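Local coordinates for protein transcriptional regulator (PDB 2GNP) that is of unknown function, but probably regulates transcription through a putative sugar-binding domain that would sense a small-molecule effector, at residues Tyr15-Glu18 with Ser24-Ile27; Phe32-Thr35 with Glu41-Ser44; Ser236-Leu241 with Leu260-Asp265. One frame throughout, in Å; residues are numbered along the deposited sequence.

Interaction 1: Tyr15-Glu18 with Ser24-Ile27; sequences YVKE and SLEI
Lys17, on helix 5-20, lies across Leu25 of strand 24-28, and its chain changes from apolar to polar partners along its length. CB leaves the helix toward the strand, with CG turned beside the backbone N (chi1 -73°). Lys17 CG then rests on Leu25 CB at 3.8 Å. Lys17 CD follows the same surface and comes within 4.1 Å of Ser24 CA, passing over the backbone where the strand begins. The bend at chi3 (-72°) turns the end of the chain out of this apolar track, and NZ is met mainly by two waters. Lys17 NZ donates to the oxygen of water 1 at 2.9 Å, and Lys17 NZ donates to the oxygen of water 2 at 2.8 Å. Water 1 also accepts from Leu25 N (2.9 Å), while water 2 donates to Leu25 O (2.9 Å), so one ammonium group is linked to both backbone polar atoms of a single residue. A weak hydrogen bond to Asn14 OD1 adds a partner within the helix.

Deeper in, Val16 meets Leu25 at about a right angle. Leu25 CD2 touches the CB-CG1 side of the valine, with Val16 CG1 to Leu25 CD2 at 3.6 Å. On the strand, Ser24 and Glu26 make backbone hydrogen bonds to Asn247, Leu249 and Thr251, on and just before strand 248-252, whereas Leu25 turns its N-H and C=O to the other edge.

The contact therefore covers this strand edge by two means: Val16 and the Lys17 methylenes shield the leucine, and the ammonium recruits water to the N and O of Leu25. The positive charge would favour the water bridge to the carbonyl, while the N-H is served by a water that accepts from both Lys17 NZ and Leu25 N.

Interaction 2: Phe32-Thr35 with Glu41-Ser44; sequences FDDT and ERIS
Arg42 sends CG anti to its own backbone N (chi1 -162°) and then bends at chi2 and chi3, so its guanidinium reaches back from helix 36-54 toward the loop before it. Asp34 meets it from the opposite direction, its CG turned beside the backbone N. The two flat groups join edge to edge, end-on, with their planes 25° apart. NH1 of Arg42 donates to Asp34 OD1 at 2.8 Å with an N-H...O angle of 152°, approaching on the syn side of the carboxylate. NH2 pairs with OD2 in the other half of the salt bridge; the modelled separation of Arg42 NH2 and Asp34 OD2, 2.4 Å, is doubtfully short, although the pairing is clear.

The paired contacts would restrict rotation of both groups and keep the carboxylate and guanidinium nearly coplanar. Asp34 OD2 also accepts from Glu31 N, which ties the carboxylate to its own loop. The arginine gains a weak bond from NH2 to Pro29 O and a long, weak ion pair with Glu31, so a carbonyl and a more distant carboxylate add weakly to its surroundings. Its side chain also packs on Ile28.

Next in the chain, Thr35 is the N-cap, its OG1 bonded to Ile38 N. N-cap and bidentate Asp-Arg bridge together brace the start of helix 36-54 where the chain passes from strand to helix, consistent with a Rossmann-like alpha/beta fold.

Interaction 3: Ser236-Leu241 with Leu260-Asp265; sequences SILSVL and LEEDGD
Leu238 of helix 234-242 packs against Glu262 and Asp263 on the last turns of helix 253-264, and everything that crosses between the two segments is van der Waals contact. With CG anti to the backbone N (chi1 176°), the leucine points its two methyls at the other helix. Leu238 CD1 lies 3.7 Å from Asp263 CG, the carboxylate carbon, and the two side chains cross at about a right angle. Leu238 CD2 reaches between the neighbours, 3.9 Å from Asp263 N and 4.0 Å from Glu262 CG.

The polar ends find their partners elsewhere. Asp263 uses OD2 for a salt bridge to Arg242 and OD1 for a hydrogen bond to Tyr20 OH, while Glu262 OE2 bonds to Ser235 OG. With the carboxylates bonded there, the leucine methyls meet mostly carbon, with the acid oxygens also near.

Ile237, Leu238 and Leu241 continue the packing onto Val259, one turn earlier in helix 253-264. Tyr20 of helix 5-20 also touches Leu238, and Leu260 and Asp263 touch helix 5-20, so this helix end packs against both helices; behind helix 234-242, Ser236 and Val240 pack on Ile158 of strand 153-160.

In the fold
From the N terminus, helix 5-20 turns back into strand 24-28, and interaction 1 closes that short connection. The chain then runs through a loop into helix 36-54, where interaction 2 ties the end of this loop to the second turn of the helix, without touching interaction 1. Interaction 3 comes much later and spans a longer excursion: helix 234-242, strand 248-252, then helix 253-264. The three follow in series; none encloses or crosses another. Strand 248-252, inside the last loop, runs parallel to strand 24-28, so strands from near the two ends of the chain pair in one sheet. Interactions 1 and 3 also touch directly, Tyr15 and Val16 meeting Leu260, which joins helices 5-20 and 253-264.

Interaction 1: Tyr15-Glu18 with Ser24-Ile27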
# COMPACT_ATOMS: atom_id res chain seq x y z
N TYR A 15 -21.46 -3.75 6.15
CA TYR A 15 -21.31 -5.19 6.23
C TYR A 15 -19.84 -5.63 6.21
O TYR A 15 -19.38 -6.41 7.08
CB TYR A 15 -22.11 -5.87 5.12
CG TYR A 15 -21.94 -7.35 5.06
CD1 TYR A 15 -21.01 -7.94 4.16
CD2 TYR A 15 -22.73 -8.20 5.85
CE1 TYR A 15 -20.85 -9.31 4.07
CE2 TYR A 15 -22.60 -9.58 5.75
CZ TYR A 15 -21.65 -10.13 4.87
OH TYR A 15 -21.50 -11.49 4.76
N VAL A 16 -19.08 -5.09 5.25
CA VAL A 16 -17.70 -5.49 5.07
C VAL A 16 -16.87 -4.87 6.21
O VAL A 16 -15.97 -5.51 6.76
CB VAL A 16 -17.17 -5.01 3.66
CG1 VAL A 16 -15.59 -5.15 3.58
CG2 VAL A 16 -17.87 -5.71 2.51
N LYS A 17 -17.14 -3.62 6.59
CA LYS A 17 -16.42 -3.01 7.74
C LYS A 17 -16.59 -3.83 9.02
O LYS A 17 -15.63 -4.06 9.74
CB LYS A 17 -16.81 -1.58 7.98
CG LYS A 17 -16.26 -0.67 6.93
CD LYS A 17 -16.56 0.75 7.28
CE LYS A 17 -18.00 1.04 7.09
NZ LYS A 17 -18.33 2.52 7.23
N GLU A 18 -17.83 -4.20 9.34
CA GLU A 18 -18.06 -4.98 10.57
C GLU A 18 -17.44 -6.39 10.43
O GLU A 18 -16.87 -6.94 11.41
CB GLU A 18 -19.56 -5.01 10.84
CG GLU A 18 -19.93 -5.43 12.26
CD GLU A 18 -19.79 -6.93 12.46
OE1 GLU A 18 -19.50 -7.32 13.62
OE2 GLU A 18 -19.96 -7.72 11.46
N SER A 24 -12.61 2.18 7.94
CA SER A 24 -13.14 2.99 6.85
C SER A 24 -13.06 2.26 5.56
O SER A 24 -12.13 1.50 5.32
CB SER A 24 -12.34 4.28 6.68
OG SER A 24 -12.35 5.04 7.86
N LEU A 25 -14.03 2.51 4.70
CA LEU A 25 -14.15 1.79 3.41
C LEU A 25 -14.99 2.55 2.38
O LEU A 25 -16.07 3.00 2.73
CB LEU A 25 -14.86 0.45 3.63
CG LEU A 25 -15.15 -0.39 2.41
CD1 LEU A 25 -13.93 -0.82 1.63
CD2 LEU A 25 -15.91 -1.63 2.87
N GLU A 26 -14.44 2.73 1.18
CA GLU A 26 -15.23 3.23 0.04
C GLU A 26 -15.22 2.17 -1.02
O GLU A 26 -14.13 1.69 -1.41
CB GLU A 26 -14.70 4.56 -0.54
CG GLU A 26 -14.97 5.82 0.33
CD GLU A 26 -14.01 5.96 1.53
OE1 GLU A 26 -12.85 5.50 1.41
OE2 GLU A 26 -14.41 6.58 2.54
N ILE A 27 -16.41 1.77 -1.49
CA ILE A 27 -16.53 0.80 -2.58
C ILE A 27 -17.05 1.57 -3.80
O ILE A 27 -18.19 2.08 -3.78
CB ILE A 27 -17.54 -0.38 -2.23
CG1 ILE A 27 -17.07 -1.17 -0.98
CG2 ILE A 27 -17.68 -1.30 -3.40
CD1 ILE A 27 -18.17 -2.04 -0.42
O HOH W 1 -16.22 4.08 5.89
O HOH W 2 -18.42 3.17 4.50

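Interaction 2: Phe32-Thr35 with Glu41-Ser44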
# COMPACT_ATOMS: atom_id res chain seq x y z
N PHE A 32 -21.54 -0.70 -16.46
CA PHE A 32 -21.47 -1.53 -17.66
C PHE A 32 -20.60 -0.90 -18.77
O PHE A 32 -19.90 -1.62 -19.49
CB PHE A 32 -22.88 -1.78 -18.23
CG PHE A 32 -22.90 -2.76 -19.39
CD1 PHE A 32 -22.93 -2.30 -20.72
CD2 PHE A 32 -22.87 -4.13 -19.15
CE1 PHE A 32 -22.95 -3.22 -21.79
CE2 PHE A 32 -22.89 -5.05 -20.22
CZ PHE A 32 -22.93 -4.60 -21.53
N ASP A 33 -20.68 0.43 -18.90
CA ASP A 33 -19.98 1.17 -19.97
C ASP A 33 -18.49 1.48 -19.66
O ASP A 33 -17.82 2.18 -20.42
CB ASP A 33 -20.71 2.48 -20.23
CG ASP A 33 -21.99 2.29 -20.97
OD1 ASP A 33 -22.13 1.23 -21.63
OD2 ASP A 33 -22.88 3.17 -20.91
N ASP A 34 -18.02 1.01 -18.50
CA ASP A 34 -16.61 1.22 -18.09
C ASP A 34 -15.60 0.70 -19.07
O ASP A 34 -15.80 -0.36 -19.69
CB ASP A 34 -16.31 0.61 -16.69
CG ASP A 34 -16.83 1.48 -15.55
OD1 ASP A 34 -17.24 2.64 -15.84
OD2 ASP A 34 -16.87 1.01 -14.38
N THR A 35 -14.51 1.47 -19.20
CA THR A 35 -13.25 0.97 -19.73
C THR A 35 -12.31 0.92 -18.53
O THR A 35 -12.60 1.54 -17.51
CB THR A 35 -12.57 1.95 -20.75
OG1 THR A 35 -12.05 3.12 -20.05
CG2 THR A 35 -13.50 2.40 -21.85
N GLU A 41 -9.94 6.15 -13.32
CA GLU A 41 -10.24 7.54 -12.97
C GLU A 41 -11.21 7.66 -11.79
O GLU A 41 -11.04 8.51 -10.91
CB GLU A 41 -10.82 8.31 -14.18
CG GLU A 41 -10.80 9.85 -14.06
CD GLU A 41 -11.97 10.44 -13.27
OE1 GLU A 41 -13.01 9.76 -13.08
OE2 GLU A 41 -11.86 11.61 -12.84
N ARG A 42 -12.25 6.83 -11.79
CA ARG A 42 -13.31 6.95 -10.79
C ARG A 42 -12.77 6.61 -9.41
O ARG A 42 -13.05 7.32 -8.46
CB ARG A 42 -14.45 6.02 -11.14
CG ARG A 42 -15.78 6.40 -10.43
CD ARG A 42 -17.04 6.03 -11.32
NE ARG A 42 -17.02 4.63 -11.56
CZ ARG A 42 -17.18 4.02 -12.72
NH1 ARG A 42 -17.49 4.67 -13.87
NH2 ARG A 42 -17.05 2.73 -12.70
N ILE A 43 -11.97 5.55 -9.36
CA ILE A 43 -11.38 5.08 -8.11
C ILE A 43 -10.37 6.13 -7.66
O ILE A 43 -10.36 6.52 -6.49
CB ILE A 43 -10.72 3.69 -8.28
CG1 ILE A 43 -11.79 2.61 -8.52
CG2 ILE A 43 -9.85 3.34 -7.07
CD1 ILE A 43 -11.23 1.29 -8.97
N SER A 44 -9.55 6.59 -8.58
CA SER A 44 -8.50 7.57 -8.25
C SER A 44 -9.06 8.87 -7.73
O SER A 44 -8.45 9.50 -6.84
CB SER A 44 -7.59 7.85 -9.45
OG SER A 44 -6.91 6.70 -9.85

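Interaction 3: Ser236-Leu241 with Leu260-Asp265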
# COMPACT_ATOMS: atom_id res chain seq x y z
N SER A 236 -4.98 -11.14 -2.15
CA SER A 236 -4.11 -10.21 -1.42
C SER A 236 -4.93 -9.28 -0.52
O SER A 236 -4.59 -9.04 0.67
CB SER A 236 -3.24 -9.36 -2.36
OG SER A 236 -2.58 -10.20 -3.29
N ILE A 237 -6.02 -8.75 -1.06
CA ILE A 237 -6.86 -7.86 -0.27
C ILE A 237 -7.50 -8.63 0.89
O ILE A 237 -7.53 -8.14 2.03
CB ILE A 237 -7.93 -7.18 -1.19
CG1 ILE A 237 -7.22 -6.21 -2.21
CG2 ILE A 237 -8.93 -6.43 -0.36
CD1 ILE A 237 -8.15 -5.76 -3.30
N LEU A 238 -7.91 -9.87 0.64
CA LEU A 238 -8.52 -10.63 1.73
C LEU A 238 -7.49 -10.84 2.87
O LEU A 238 -7.81 -10.74 4.06
CB LEU A 238 -9.00 -11.95 1.15
CG LEU A 238 -9.60 -12.95 2.18
CD1 LEU A 238 -10.78 -12.33 2.96
CD2 LEU A 238 -10.01 -14.18 1.41
N SER A 239 -6.23 -11.08 2.49
CA SER A 239 -5.13 -11.28 3.49
C SER A 239 -4.97 -10.03 4.35
O SER A 239 -4.95 -10.08 5.59
CB SER A 239 -3.80 -11.55 2.84
OG SER A 239 -3.77 -12.77 2.14
N VAL A 240 -4.90 -8.90 3.67
CA VAL A 240 -4.72 -7.60 4.35
C VAL A 240 -5.90 -7.33 5.29
O VAL A 240 -5.71 -6.86 6.43
CB VAL A 240 -4.60 -6.52 3.23
CG1 VAL A 240 -4.74 -5.19 3.83
CG2 VAL A 240 -3.20 -6.71 2.51
N LEU A 241 -7.11 -7.64 4.84
CA LEU A 241 -8.31 -7.48 5.69
C LEU A 241 -8.23 -8.41 6.95
O LEU A 241 -8.53 -7.99 8.08
CB LEU A 241 -9.55 -7.78 4.90
CG LEU A 241 -9.82 -6.76 3.81
CD1 LEU A 241 -11.02 -7.21 2.97
CD2 LEU A 241 -10.10 -5.42 4.50
N LEU A 260 -15.34 -11.49 -0.72
CA LEU A 260 -16.36 -12.13 0.12
C LEU A 260 -16.60 -13.59 -0.27
O LEU A 260 -16.63 -14.49 0.61
CB LEU A 260 -17.65 -11.31 0.07
CG LEU A 260 -17.60 -9.98 0.84
CD1 LEU A 260 -18.83 -9.15 0.50
CD2 LEU A 260 -17.45 -10.15 2.36
N GLU A 261 -16.69 -13.82 -1.57
CA GLU A 261 -16.83 -15.14 -2.13
C GLU A 261 -15.65 -16.05 -1.74
O GLU A 261 -15.87 -17.17 -1.25
CB GLU A 261 -16.93 -15.09 -3.64
CG GLU A 261 -17.26 -16.49 -4.20
CD GLU A 261 -17.33 -16.52 -5.72
OE1 GLU A 261 -16.43 -17.12 -6.35
OE2 GLU A 261 -18.29 -15.94 -6.27
N GLU A 262 -14.43 -15.58 -1.96
CA GLU A 262 -13.26 -16.33 -1.54
C GLU A 262 -13.22 -16.62 -0.03
O GLU A 262 -12.85 -17.74 0.41
CB GLU A 262 -11.98 -15.64 -1.99
CG GLU A 262 -10.77 -16.48 -1.79
CD GLU A 262 -9.63 -16.04 -2.64
OE1 GLU A 262 -9.79 -15.97 -3.88
OE2 GLU A 262 -8.57 -15.74 -2.07
N ASP A 263 -13.57 -15.61 0.77
CA ASP A 263 -13.57 -15.80 2.22
C ASP A 263 -14.60 -16.89 2.60
O ASP A 263 -14.34 -17.70 3.48
CB ASP A 263 -13.92 -14.50 2.93
CG ASP A 263 -13.49 -14.47 4.41
OD1 ASP A 263 -13.87 -13.49 5.07
OD2 ASP A 263 -12.79 -15.41 4.90
N GLY A 264 -15.71 -16.92 1.88
CA GLY A 264 -16.78 -17.88 2.14
C GLY A 264 -16.38 -19.31 1.83
O GLY A 264 -17.07 -20.24 2.25
N ASP A 265 -15.26 -19.50 1.13
CA ASP A 265 -14.78 -20.82 0.75
C ASP A 265 -14.00 -21.41 1.90
O ASP A 265 -13.55 -22.55 1.84
CB ASP A 265 -13.87 -20.74 -0.50
CG ASP A 265 -14.64 -20.49 -1.79
OD1 ASP A 265 -15.89 -20.66 -1.82
OD2 ASP A 265 -13.99 -20.13 -2.80